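Local coordinates for protein alpha-L-rhamnosidase (Streptomyces avermitilis, PDB 3W5M) that hydrolyses terminal non-reducing alpha-L-rhamnose residues, releasing L-rhamnose from citrus flavonoids and gum arabic, and binds L-rhamnose at a separate calcium-dependent module, at residues 736-741 against 797-802; 762-767 against 786-791; 774-777 against 781-784. One frame throughout, in Å; residues are numbered along the deposited sequence.

Contact 1: 736-741 against 797-802; sequences GLLRPA and QTAYVA
Leu738 holds CG beside its backbone N (chi1 -56°) with an extended second torsion, and Tyr800 swings its ring the same way about its own backbone (chi1 -40°); the two side chains run alongside each other with opposite headings, the leucine pointing to the helix and the tyrosine to the loop. The leucine reaches from the loop after helix 713-732 to the last turn of helix 783-800. Its CD2 branch does most of the touching: Leu738 CD2 lies 3.9 Å from Ala799 CB and 3.7 Å from Tyr800 OH, while Leu738 CD1 comes within 4.0 Å of the same alanine methyl. Against the phenol ring the leucine stands obliquely. Ala799 CB covers one face of the Tyr800 ring, 3.6 Å above the plane over its centre, while Leu738 CD2 meets both that methyl and the phenolic oxygen. Although it touches carbon here, Tyr800 OH is hydrogen-bonded to Thr761 OG1 of helix 756-777, which also accepts from Arg739 N and thus links the loop backbone to the helix end. The Arg739 guanidinium leads away from this contact, held by the carbonyl oxygens of His733 and Gly691. The arrangement is a loop packed against the C-terminal end of helix 783-800 in the (alpha/alpha)6 barrel, with the Arg739 side chain about 9 Å from that of rhamnose-binding Trp695.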
ATOM      1  N   GLY A 736      -2.377  -3.652 -38.295  1.00 31.06           N
ATOM      2  CA  GLY A 736      -3.555  -4.483 -38.594  1.00 31.71           C
ATOM      3  C   GLY A 736      -4.098  -5.132 -37.342  1.00 33.71           C
ATOM      4  O   GLY A 736      -4.501  -6.293 -37.355  1.00 31.18           O
ATOM      5  N   LEU A 737      -4.027  -4.372 -36.239  1.00 33.40           N
ATOM      6  CA  LEU A 737      -4.530  -4.745 -34.915  1.00 31.90           C
ATOM      7  C   LEU A 737      -3.658  -5.728 -34.139  1.00 34.25           C
ATOM      8  O   LEU A 737      -4.022  -6.142 -33.036  1.00 31.78           O
ATOM      9  CB  LEU A 737      -5.992  -5.209 -34.987  1.00 33.78           C
ATOM     10  CG  LEU A 737      -6.935  -4.182 -35.624  1.00 32.97           C
ATOM     11  CD1 LEU A 737      -8.279  -4.842 -35.871  1.00 32.60           C
ATOM     12  CD2 LEU A 737      -7.082  -2.918 -34.773  1.00 34.89           C
ATOM     13  N   LEU A 738      -2.507  -6.100 -34.704  1.00 31.16           N
ATOM     14  CA  LEU A 738      -1.594  -6.989 -34.006  1.00 29.41           C
ATOM     15  C   LEU A 738      -0.662  -6.114 -33.203  1.00 28.98           C
ATOM     16  O   LEU A 738      -0.149  -5.121 -33.711  1.00 28.78           O
ATOM     17  CB  LEU A 738      -0.803  -7.876 -34.988  1.00 30.55           C
ATOM     18  CG  LEU A 738      -1.642  -8.726 -35.958  1.00 31.78           C
ATOM     19  CD1 LEU A 738      -0.707  -9.594 -36.803  1.00 31.04           C
ATOM     20  CD2 LEU A 738      -2.699  -9.575 -35.237  1.00 32.65           C
ATOM     21  N   ARG A 739      -0.455  -6.473 -31.937  1.00 28.24           N
ATOM     22  CA  ARG A 739       0.400  -5.658 -31.080  1.00 27.98           C
ATOM     23  C   ARG A 739       1.847  -6.164 -31.083  1.00 28.70           C
ATOM     24  O   ARG A 739       2.075  -7.371 -31.242  1.00 26.75           O
ATOM     25  CB  ARG A 739      -0.185  -5.626 -29.656  1.00 25.54           C
ATOM     26  CG  ARG A 739      -1.488  -4.825 -29.602  1.00 26.01           C
ATOM     27  CD  ARG A 739      -1.215  -3.383 -29.192  1.00 26.14           C
ATOM     28  NE  ARG A 739      -0.693  -3.319 -27.816  1.00 24.74           N
ATOM     29  CZ  ARG A 739       0.148  -2.380 -27.372  1.00 23.94           C
ATOM     30  NH1 ARG A 739       0.585  -1.434 -28.180  1.00 24.14           N
ATOM     31  NH2 ARG A 739       0.559  -2.399 -26.101  1.00 23.53           N
ATOM     32  N   PRO A 740       2.818  -5.248 -30.864  1.00 30.16           N
ATOM     33  CA  PRO A 740       4.246  -5.607 -30.781  1.00 30.10           C
ATOM     34  C   PRO A 740       4.542  -6.642 -29.691  1.00 32.10           C
ATOM     35  O   PRO A 740       3.808  -6.726 -28.706  1.00 31.26           O
ATOM     36  CB  PRO A 740       4.928  -4.276 -30.430  1.00 30.42           C
ATOM     37  CG  PRO A 740       3.982  -3.207 -30.820  1.00 31.05           C
ATOM     38  CD  PRO A 740       2.600  -3.793 -30.704  1.00 29.89           C
ATOM     39  N   ALA A 741       5.602  -7.438 -29.862  1.00 30.28           N
ATOM     40  CA  ALA A 741       5.993  -8.389 -28.839  1.00 33.30           C
ATOM     41  C   ALA A 741       6.862  -7.695 -27.760  1.00 36.02           C
ATOM     42  O   ALA A 741       8.026  -8.045 -27.540  1.00 34.99           O
ATOM     43  CB  ALA A 741       6.701  -9.609 -29.452  1.00 33.35           C
ATOM     44  N   GLN A 797      -7.158 -14.405 -34.426  1.00 28.99           N
ATOM     45  CA  GLN A 797      -7.334 -15.831 -34.734  1.00 30.59           C
ATOM     46  C   GLN A 797      -6.511 -16.193 -35.952  1.00 31.80           C
ATOM     47  O   GLN A 797      -5.875 -17.243 -35.995  1.00 32.95           O
ATOM     48  CB  GLN A 797      -8.794 -16.171 -34.995  1.00 32.22           C
ATOM     49  CG  GLN A 797      -9.603 -16.351 -33.724  1.00 32.94           C
ATOM     50  CD  GLN A 797     -11.080 -16.118 -33.956  1.00 35.02           C
ATOM     51  OE1 GLN A 797     -11.486 -15.684 -35.035  1.00 36.34           O
ATOM     52  NE2 GLN A 797     -11.891 -16.400 -32.944  1.00 33.15           N
ATOM     53  N   THR A 798      -6.503 -15.289 -36.917  1.00 29.59           N
ATOM     54  CA  THR A 798      -5.719 -15.486 -38.132  1.00 34.71           C
ATOM     55  C   THR A 798      -4.217 -15.595 -37.855  1.00 35.37           C
ATOM     56  O   THR A 798      -3.525 -16.419 -38.472  1.00 32.25           O
ATOM     57  CB  THR A 798      -6.015 -14.381 -39.158  1.00 34.88           C
ATOM     58  OG1 THR A 798      -7.402 -14.452 -39.507  1.00 36.05           O
ATOM     59  CG2 THR A 798      -5.176 -14.555 -40.423  1.00 36.22           C
ATOM     60  N   ALA A 799      -3.731 -14.793 -36.907  1.00 32.11           N
ATOM     61  CA  ALA A 799      -2.298 -14.690 -36.654  1.00 31.36           C
ATOM     62  C   ALA A 799      -1.776 -15.806 -35.777  1.00 33.06           C
ATOM     63  O   ALA A 799      -0.668 -16.294 -36.008  1.00 35.54           O
ATOM     64  CB  ALA A 799      -1.943 -13.315 -36.067  1.00 31.68           C
ATOM     65  N   TYR A 800      -2.564 -16.235 -34.792  1.00 29.12           N
ATOM     66  CA  TYR A 800      -2.042 -17.092 -33.739  1.00 31.47           C
ATOM     67  C   TYR A 800      -2.742 -18.423 -33.493  1.00 30.00           C
ATOM     68  O   TYR A 800      -2.218 -19.256 -32.733  1.00 30.48           O
ATOM     69  CB  TYR A 800      -1.929 -16.301 -32.406  1.00 30.89           C
ATOM     70  CG  TYR A 800      -1.433 -14.871 -32.532  1.00 34.05           C
ATOM     71  CD1 TYR A 800      -0.126 -14.581 -32.948  1.00 35.92           C
ATOM     72  CD2 TYR A 800      -2.274 -13.795 -32.207  1.00 34.90           C
ATOM     73  CE1 TYR A 800       0.314 -13.263 -33.046  1.00 38.01           C
ATOM     74  CE2 TYR A 800      -1.852 -12.482 -32.312  1.00 33.52           C
ATOM     75  CZ  TYR A 800      -0.563 -12.213 -32.716  1.00 36.36           C
ATOM     76  OH  TYR A 800      -0.168 -10.897 -32.812  1.00 38.36           O
ATOM     77  N   VAL A 801      -3.900 -18.647 -34.129  1.00 31.23           N
ATOM     78  CA  VAL A 801      -4.656 -19.860 -33.894  1.00 29.71           C
ATOM     79  C   VAL A 801      -4.645 -20.706 -35.161  1.00 32.28           C
ATOM     80  O   VAL A 801      -5.073 -20.242 -36.220  1.00 31.06           O
ATOM     81  CB  VAL A 801      -6.119 -19.576 -33.460  1.00 31.79           C
ATOM     82  CG1 VAL A 801      -6.830 -20.870 -33.128  1.00 31.51           C
ATOM     83  CG2 VAL A 801      -6.164 -18.653 -32.242  1.00 30.26           C
ATOM     84  N   ALA A 802      -4.129 -21.921 -35.033  1.00 34.03           N
ATOM     85  CA  ALA A 802      -4.021 -22.868 -36.148  1.00 37.49           C
ATOM     86  C   ALA A 802      -5.273 -23.759 -36.317  1.00 40.98           C
ATOM     87  O   ALA A 802      -6.110 -23.882 -35.404  1.00 40.51           O
ATOM     88  CB  ALA A 802      -2.781 -23.730 -35.962  1.00 37.92           C
TER

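Contact 2: 762-767 against 786-791; sequences AYFAHS and TDLFTR
This is a buried helix-helix contact between two consecutive, antiparallel helices, 756-777 and 783-800, in the (alpha/alpha)6 barrel of the glycosidase domain. Ala765 and Phe789 lie at its centre, their CA atoms only 5.3 Å apart, a close approach that the small alanine side chain permits. Phe789 sets CG anti to its backbone N (chi1 175°), which brings the ring alongside the opposite helix. There Phe789 CD1 comes 3.2 Å from Ala765 O, the ring oblique to that oxygen, and Ala765 CB is 4.1 Å from Phe789 CD1. Beside this pair, Phe764 CZ meets Leu788 CD1 at a looser 4.4 Å, again with the methyl oblique to the ring. Ala768 receives both Leu788 and Phe789, and Phe764 continues onto Leu730 of helix 713-732, so the interface merges into a wider apolar layer. The outward side of 786-791 is polar. Arg791 NE makes a salt bridge to Asp787 OD2 (3.2 Å), which it meets from 46° above the carboxylate plane. Thr790 OG1 donates to Thr786 O (2.8 Å), reaching it from the face opposite to that used by Thr790 N. No hydrogen bond or salt bridge crosses between the segments, which implies that they meet through apolar packing, with a close ring-carbon-to-carbonyl-oxygen approach at Ala765, while the charged groups pair within their own helix.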
ATOM      1  N   ALA A 762      -3.988 -10.270 -27.338  1.00 23.81           N
ATOM      2  CA  ALA A 762      -5.089 -10.823 -26.543  1.00 23.00           C
ATOM      3  C   ALA A 762      -5.640  -9.766 -25.567  1.00 23.86           C
ATOM      4  O   ALA A 762      -6.862  -9.535 -25.473  1.00 23.60           O
ATOM      5  CB  ALA A 762      -4.639 -12.066 -25.800  1.00 23.12           C
ATOM      6  N   TYR A 763      -4.731  -9.064 -24.900  1.00 24.75           N
ATOM      7  CA  TYR A 763      -5.156  -8.004 -23.970  1.00 24.91           C
ATOM      8  C   TYR A 763      -5.845  -6.803 -24.633  1.00 23.55           C
ATOM      9  O   TYR A 763      -6.806  -6.241 -24.075  1.00 24.15           O
ATOM     10  CB  TYR A 763      -4.011  -7.600 -23.018  1.00 24.03           C
ATOM     11  CG  TYR A 763      -4.208  -8.206 -21.648  1.00 24.89           C
ATOM     12  CD1 TYR A 763      -5.126  -7.635 -20.760  1.00 25.51           C
ATOM     13  CD2 TYR A 763      -3.519  -9.351 -21.234  1.00 23.86           C
ATOM     14  CE1 TYR A 763      -5.360  -8.182 -19.518  1.00 24.94           C
ATOM     15  CE2 TYR A 763      -3.743  -9.907 -19.973  1.00 23.75           C
ATOM     16  CZ  TYR A 763      -4.653  -9.294 -19.104  1.00 25.14           C
ATOM     17  OH  TYR A 763      -4.931  -9.802 -17.835  1.00 26.21           O
ATOM     18  N   PHE A 764      -5.399  -6.446 -25.840  1.00 23.95           N
ATOM     19  CA  PHE A 764      -6.014  -5.398 -26.639  1.00 23.82           C
ATOM     20  C   PHE A 764      -7.490  -5.732 -26.935  1.00 24.44           C
ATOM     21  O   PHE A 764      -8.391  -4.917 -26.687  1.00 23.24           O
ATOM     22  CB  PHE A 764      -5.163  -5.194 -27.925  1.00 24.71           C
ATOM     23  CG  PHE A 764      -5.668  -4.138 -28.895  1.00 25.31           C
ATOM     24  CD1 PHE A 764      -6.474  -3.068 -28.498  1.00 27.01           C
ATOM     25  CD2 PHE A 764      -5.281  -4.194 -30.232  1.00 27.38           C
ATOM     26  CE1 PHE A 764      -6.892  -2.111 -29.405  1.00 26.92           C
ATOM     27  CE2 PHE A 764      -5.694  -3.223 -31.141  1.00 27.11           C
ATOM     28  CZ  PHE A 764      -6.500  -2.178 -30.731  1.00 28.72           C
ATOM     29  N   ALA A 765      -7.727  -6.933 -27.466  1.00 25.83           N
ATOM     30  CA  ALA A 765      -9.078  -7.439 -27.713  1.00 24.76           C
ATOM     31  C   ALA A 765      -9.924  -7.438 -26.457  1.00 24.63           C
ATOM     32  O   ALA A 765     -11.072  -6.991 -26.495  1.00 25.03           O
ATOM     33  CB  ALA A 765      -9.028  -8.854 -28.281  1.00 26.25           C
ATOM     34  N   HIS A 766      -9.365  -7.956 -25.360  1.00 21.75           N
ATOM     35  CA  HIS A 766     -10.107  -8.074 -24.105  1.00 23.71           C
ATOM     36  C   HIS A 766     -10.534  -6.693 -23.586  1.00 23.88           C
ATOM     37  O   HIS A 766     -11.662  -6.534 -23.068  1.00 22.35           O
ATOM     38  CB  HIS A 766      -9.265  -8.780 -23.037  1.00 23.94           C
ATOM     39  CG  HIS A 766     -10.017  -9.101 -21.778  1.00 25.65           C
ATOM     40  ND1 HIS A 766     -11.145  -9.892 -21.759  1.00 26.50           N
ATOM     41  CD2 HIS A 766      -9.783  -8.749 -20.489  1.00 26.61           C
ATOM     42  CE1 HIS A 766     -11.575 -10.020 -20.516  1.00 30.35           C
ATOM     43  NE2 HIS A 766     -10.769  -9.331 -19.725  1.00 27.48           N
ATOM     44  N   SER A 767      -9.622  -5.724 -23.689  1.00 23.72           N
ATOM     45  CA  SER A 767      -9.958  -4.345 -23.337  1.00 26.24           C
ATOM     46  C   SER A 767     -11.093  -3.773 -24.207  1.00 24.89           C
ATOM     47  O   SER A 767     -11.978  -3.092 -23.693  1.00 22.22           O
ATOM     48  CB  SER A 767      -8.732  -3.444 -23.371  1.00 26.35           C
ATOM     49  OG  SER A 767      -7.953  -3.709 -22.233  1.00 29.53           O
ATOM     50  N   THR A 786     -17.842  -2.905 -29.832  1.00 28.86           N
ATOM     51  CA  THR A 786     -18.132  -4.271 -30.211  1.00 30.01           C
ATOM     52  C   THR A 786     -17.477  -4.577 -31.559  1.00 29.65           C
ATOM     53  O   THR A 786     -16.925  -5.670 -31.758  1.00 29.17           O
ATOM     54  CB  THR A 786     -19.648  -4.527 -30.270  1.00 30.45           C
ATOM     55  OG1 THR A 786     -20.181  -4.390 -28.948  1.00 32.27           O
ATOM     56  CG2 THR A 786     -19.932  -5.939 -30.738  1.00 28.53           C
ATOM     57  N   ASP A 787     -17.557  -3.609 -32.461  1.00 29.46           N
ATOM     58  CA  ASP A 787     -16.960  -3.724 -33.788  1.00 34.27           C
ATOM     59  C   ASP A 787     -15.434  -3.822 -33.695  1.00 33.22           C
ATOM     60  O   ASP A 787     -14.810  -4.645 -34.386  1.00 31.10           O
ATOM     61  CB  ASP A 787     -17.370  -2.530 -34.659  1.00 38.24           C
ATOM     62  CG  ASP A 787     -16.539  -2.422 -35.944  1.00 44.44           C
ATOM     63  OD1 ASP A 787     -16.552  -3.376 -36.752  1.00 47.52           O
ATOM     64  OD2 ASP A 787     -15.859  -1.387 -36.135  1.00 48.70           O
ATOM     65  N   LEU A 788     -14.839  -2.994 -32.832  1.00 31.02           N
ATOM     66  CA  LEU A 788     -13.391  -3.069 -32.577  1.00 29.10           C
ATOM     67  C   LEU A 788     -12.984  -4.431 -32.073  1.00 27.00           C
ATOM     68  O   LEU A 788     -12.012  -4.984 -32.567  1.00 27.33           O
ATOM     69  CB  LEU A 788     -12.936  -1.992 -31.587  1.00 29.11           C
ATOM     70  CG  LEU A 788     -11.450  -2.061 -31.209  1.00 30.96           C
ATOM     71  CD1 LEU A 788     -10.530  -1.879 -32.419  1.00 30.14           C
ATOM     72  CD2 LEU A 788     -11.129  -1.017 -30.146  1.00 31.47           C
ATOM     73  N   PHE A 789     -13.702  -4.951 -31.067  1.00 26.15           N
ATOM     74  CA  PHE A 789     -13.473  -6.290 -30.518  1.00 27.59           C
ATOM     75  C   PHE A 789     -13.539  -7.370 -31.591  1.00 29.28           C
ATOM     76  O   PHE A 789     -12.613  -8.182 -31.699  1.00 27.17           O
ATOM     77  CB  PHE A 789     -14.457  -6.625 -29.388  1.00 28.22           C
ATOM     78  CG  PHE A 789     -14.341  -8.036 -28.871  1.00 29.32           C
ATOM     79  CD1 PHE A 789     -13.112  -8.550 -28.464  1.00 29.27           C
ATOM     80  CD2 PHE A 789     -15.463  -8.847 -28.779  1.00 31.58           C
ATOM     81  CE1 PHE A 789     -13.007  -9.842 -27.973  1.00 29.86           C
ATOM     82  CE2 PHE A 789     -15.369 -10.146 -28.289  1.00 34.90           C
ATOM     83  CZ  PHE A 789     -14.133 -10.653 -27.892  1.00 33.55           C
ATOM     84  N   THR A 790     -14.624  -7.359 -32.373  1.00 28.55           N
ATOM     85  CA  THR A 790     -14.798  -8.279 -33.533  1.00 29.78           C
ATOM     86  C   THR A 790     -13.566  -8.271 -34.460  1.00 30.48           C
ATOM     87  O   THR A 790     -13.072  -9.326 -34.868  1.00 29.96           O
ATOM     88  CB  THR A 790     -16.029  -7.869 -34.367  1.00 30.65           C
ATOM     89  OG1 THR A 790     -17.182  -7.854 -33.522  1.00 33.50           O
ATOM     90  CG2 THR A 790     -16.270  -8.864 -35.514  1.00 30.52           C
ATOM     91  N   ARG A 791     -13.083  -7.074 -34.787  1.00 31.07           N
ATOM     92  CA  ARG A 791     -11.951  -6.940 -35.717  1.00 31.98           C
ATOM     93  C   ARG A 791     -10.627  -7.424 -35.143  1.00 31.21           C
ATOM     94  O   ARG A 791      -9.843  -8.056 -35.850  1.00 27.87           O
ATOM     95  CB  ARG A 791     -11.850  -5.534 -36.270  1.00 32.65           C
ATOM     96  CG  ARG A 791     -12.992  -5.215 -37.211  1.00 39.37           C
ATOM     97  CD  ARG A 791     -12.802  -3.873 -37.881  1.00 41.25           C
ATOM     98  NE  ARG A 791     -13.040  -2.773 -36.960  1.00 47.49           N
ATOM     99  CZ  ARG A 791     -12.092  -1.977 -36.476  1.00 49.85           C
ATOM    100  NH1 ARG A 791     -10.818  -2.161 -36.809  1.00 51.04           N
ATOM    101  NH2 ARG A 791     -12.417  -0.997 -35.649  1.00 49.20           N
TER

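Contact 3: 774-777 against 781-784; sequences MATE and DAAP
The flat group facing Ala775 is the Asp781-Ala782 peptide: Ala775 CB stands above one face of its plane, 4.1 Å from Asp781 O. The Asp781 carboxylate instead turns back on its own segment. Here the alpha-hairpin formed by helices 756-777 and 783-800 makes its turn, within the (alpha/alpha)6 barrel. With CG anti to the backbone N (chi1 -179°), Asp781 puts OD1 3.3 Å from Ala783 N, a weak capping bond in the turn leading into helix 783-800. Across the turn the packing is methyl to methyl: Ala775 CB touches Ala782 CA at 3.8 Å and Ala782 CB at 3.9 Å, and Ala775 CA and Ala782 CA are 5.1 Å apart. The short side chains let the end of one helix sit tightly against the entry to the next. Away from this turn, Met774 packs on helices 698-710 and 713-732, and Glu777 OE1 is hydrogen-bonded to Tyr707 OH. The Thr776 hydroxyl is hydrogen-bonded to Ala772 O, one turn back in its own helix; the same oxygen, Thr776 OG1, rests 3.4 Å from the methyl carbon Ala782 CB.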
ATOM      1  N   MET A 774     -19.024  -2.238 -20.720  1.00 23.74           N
ATOM      2  CA  MET A 774     -19.221  -1.008 -19.922  1.00 25.87           C
ATOM      3  C   MET A 774     -20.220  -0.062 -20.586  1.00 26.25           C
ATOM      4  O   MET A 774     -21.135   0.447 -19.921  1.00 27.58           O
ATOM      5  CB  MET A 774     -17.901  -0.253 -19.728  1.00 25.63           C
ATOM      6  CG  MET A 774     -16.893  -0.995 -18.864  1.00 26.49           C
ATOM      7  SD  MET A 774     -15.414   0.007 -18.631  1.00 29.15           S
ATOM      8  CE  MET A 774     -14.379  -1.138 -17.721  1.00 27.25           C
ATOM      9  N   ALA A 775     -20.026   0.188 -21.888  1.00 27.62           N
ATOM     10  CA  ALA A 775     -20.908   1.078 -22.647  1.00 27.05           C
ATOM     11  C   ALA A 775     -22.331   0.575 -22.499  1.00 27.12           C
ATOM     12  O   ALA A 775     -23.267   1.367 -22.271  1.00 28.64           O
ATOM     13  CB  ALA A 775     -20.495   1.119 -24.121  1.00 28.00           C
ATOM     14  N   THR A 776     -22.482  -0.744 -22.620  1.00 27.70           N
ATOM     15  CA  THR A 776     -23.772  -1.424 -22.518  1.00 30.34           C
ATOM     16  C   THR A 776     -24.408  -1.221 -21.130  1.00 31.06           C
ATOM     17  O   THR A 776     -25.554  -0.797 -21.034  1.00 27.84           O
ATOM     18  CB  THR A 776     -23.638  -2.924 -22.877  1.00 31.92           C
ATOM     19  OG1 THR A 776     -23.223  -3.037 -24.246  1.00 31.15           O
ATOM     20  CG2 THR A 776     -24.938  -3.676 -22.706  1.00 34.03           C
ATOM     21  N   GLU A 777     -23.664  -1.496 -20.064  1.00 28.39           N
ATOM     22  CA  GLU A 777     -24.199  -1.262 -18.717  1.00 30.21           C
ATOM     23  C   GLU A 777     -24.614   0.179 -18.464  1.00 29.90           C
ATOM     24  O   GLU A 777     -25.561   0.433 -17.723  1.00 33.74           O
ATOM     25  CB  GLU A 777     -23.212  -1.729 -17.645  1.00 32.49           C
ATOM     26  CG  GLU A 777     -22.908  -3.231 -17.706  1.00 36.92           C
ATOM     27  CD  GLU A 777     -24.131  -4.122 -17.489  1.00 43.12           C
ATOM     28  OE1 GLU A 777     -24.842  -3.952 -16.478  1.00 47.83           O
ATOM     29  OE2 GLU A 777     -24.389  -5.008 -18.327  1.00 41.79           O
ATOM     30  N   ASP A 781     -23.725   3.936 -26.400  1.00 42.14           N
ATOM     31  CA  ASP A 781     -23.620   3.236 -27.686  1.00 43.61           C
ATOM     32  C   ASP A 781     -22.392   2.304 -27.740  1.00 39.73           C
ATOM     33  O   ASP A 781     -21.255   2.767 -27.819  1.00 45.02           O
ATOM     34  CB  ASP A 781     -23.576   4.244 -28.838  1.00 46.46           C
ATOM     35  CG  ASP A 781     -23.486   3.569 -30.209  1.00 53.67           C
ATOM     36  OD1 ASP A 781     -23.922   2.397 -30.338  1.00 52.40           O
ATOM     37  OD2 ASP A 781     -22.975   4.220 -31.154  1.00 53.08           O
ATOM     38  N   ALA A 782     -22.641   0.999 -27.742  1.00 37.21           N
ATOM     39  CA  ALA A 782     -21.569   0.009 -27.623  1.00 35.45           C
ATOM     40  C   ALA A 782     -21.016  -0.434 -28.972  1.00 33.88           C
ATOM     41  O   ALA A 782     -19.961  -1.060 -29.014  1.00 31.29           O
ATOM     42  CB  ALA A 782     -22.048  -1.202 -26.837  1.00 32.23           C
ATOM     43  N   ALA A 783     -21.715  -0.100 -30.060  1.00 34.78           N
ATOM     44  CA  ALA A 783     -21.373  -0.627 -31.399  1.00 34.72           C
ATOM     45  C   ALA A 783     -19.930  -0.380 -31.839  1.00 34.24           C
ATOM     46  O   ALA A 783     -19.292  -1.323 -32.323  1.00 36.54           O
ATOM     47  CB  ALA A 783     -22.386  -0.185 -32.472  1.00 33.71           C
ATOM     48  N   PRO A 784     -19.389   0.847 -31.642  1.00 35.28           N
ATOM     49  CA  PRO A 784     -17.974   1.065 -31.971  1.00 35.47           C
ATOM     50  C   PRO A 784     -17.011   0.103 -31.268  1.00 36.78           C
ATOM     51  O   PRO A 784     -16.074  -0.389 -31.895  1.00 32.91           O
ATOM     52  CB  PRO A 784     -17.720   2.500 -31.502  1.00 37.56           C
ATOM     53  CG  PRO A 784     -19.041   3.168 -31.605  1.00 37.25           C
ATOM     54  CD  PRO A 784     -20.054   2.114 -31.261  1.00 36.41           C
TER

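How the contacts relate
Followed from the N terminus, the chain leaves helix 713-732, passes 736-741, then runs up helix 756-777 and back along helix 783-800. Contact 1 closes the widest loop, from 736-741 to 797-802; contact 2 lies within it, and contact 3, whose nearest ends are four residues apart, lies within contact 2, so none cross. Contacts 2 and 3 fasten the same helix pair at its middle and at its turn, with centres about 13 Å apart, while contact 1 fixes the incoming loop to the hairpin's far end. Contacts 1 and 2 touch directly: Leu737 CD1 packs on the Arg791 backbone, while Leu737 O and Arg739 CG lie against the Phe764 ring. Contacts 1 and 3 do not touch.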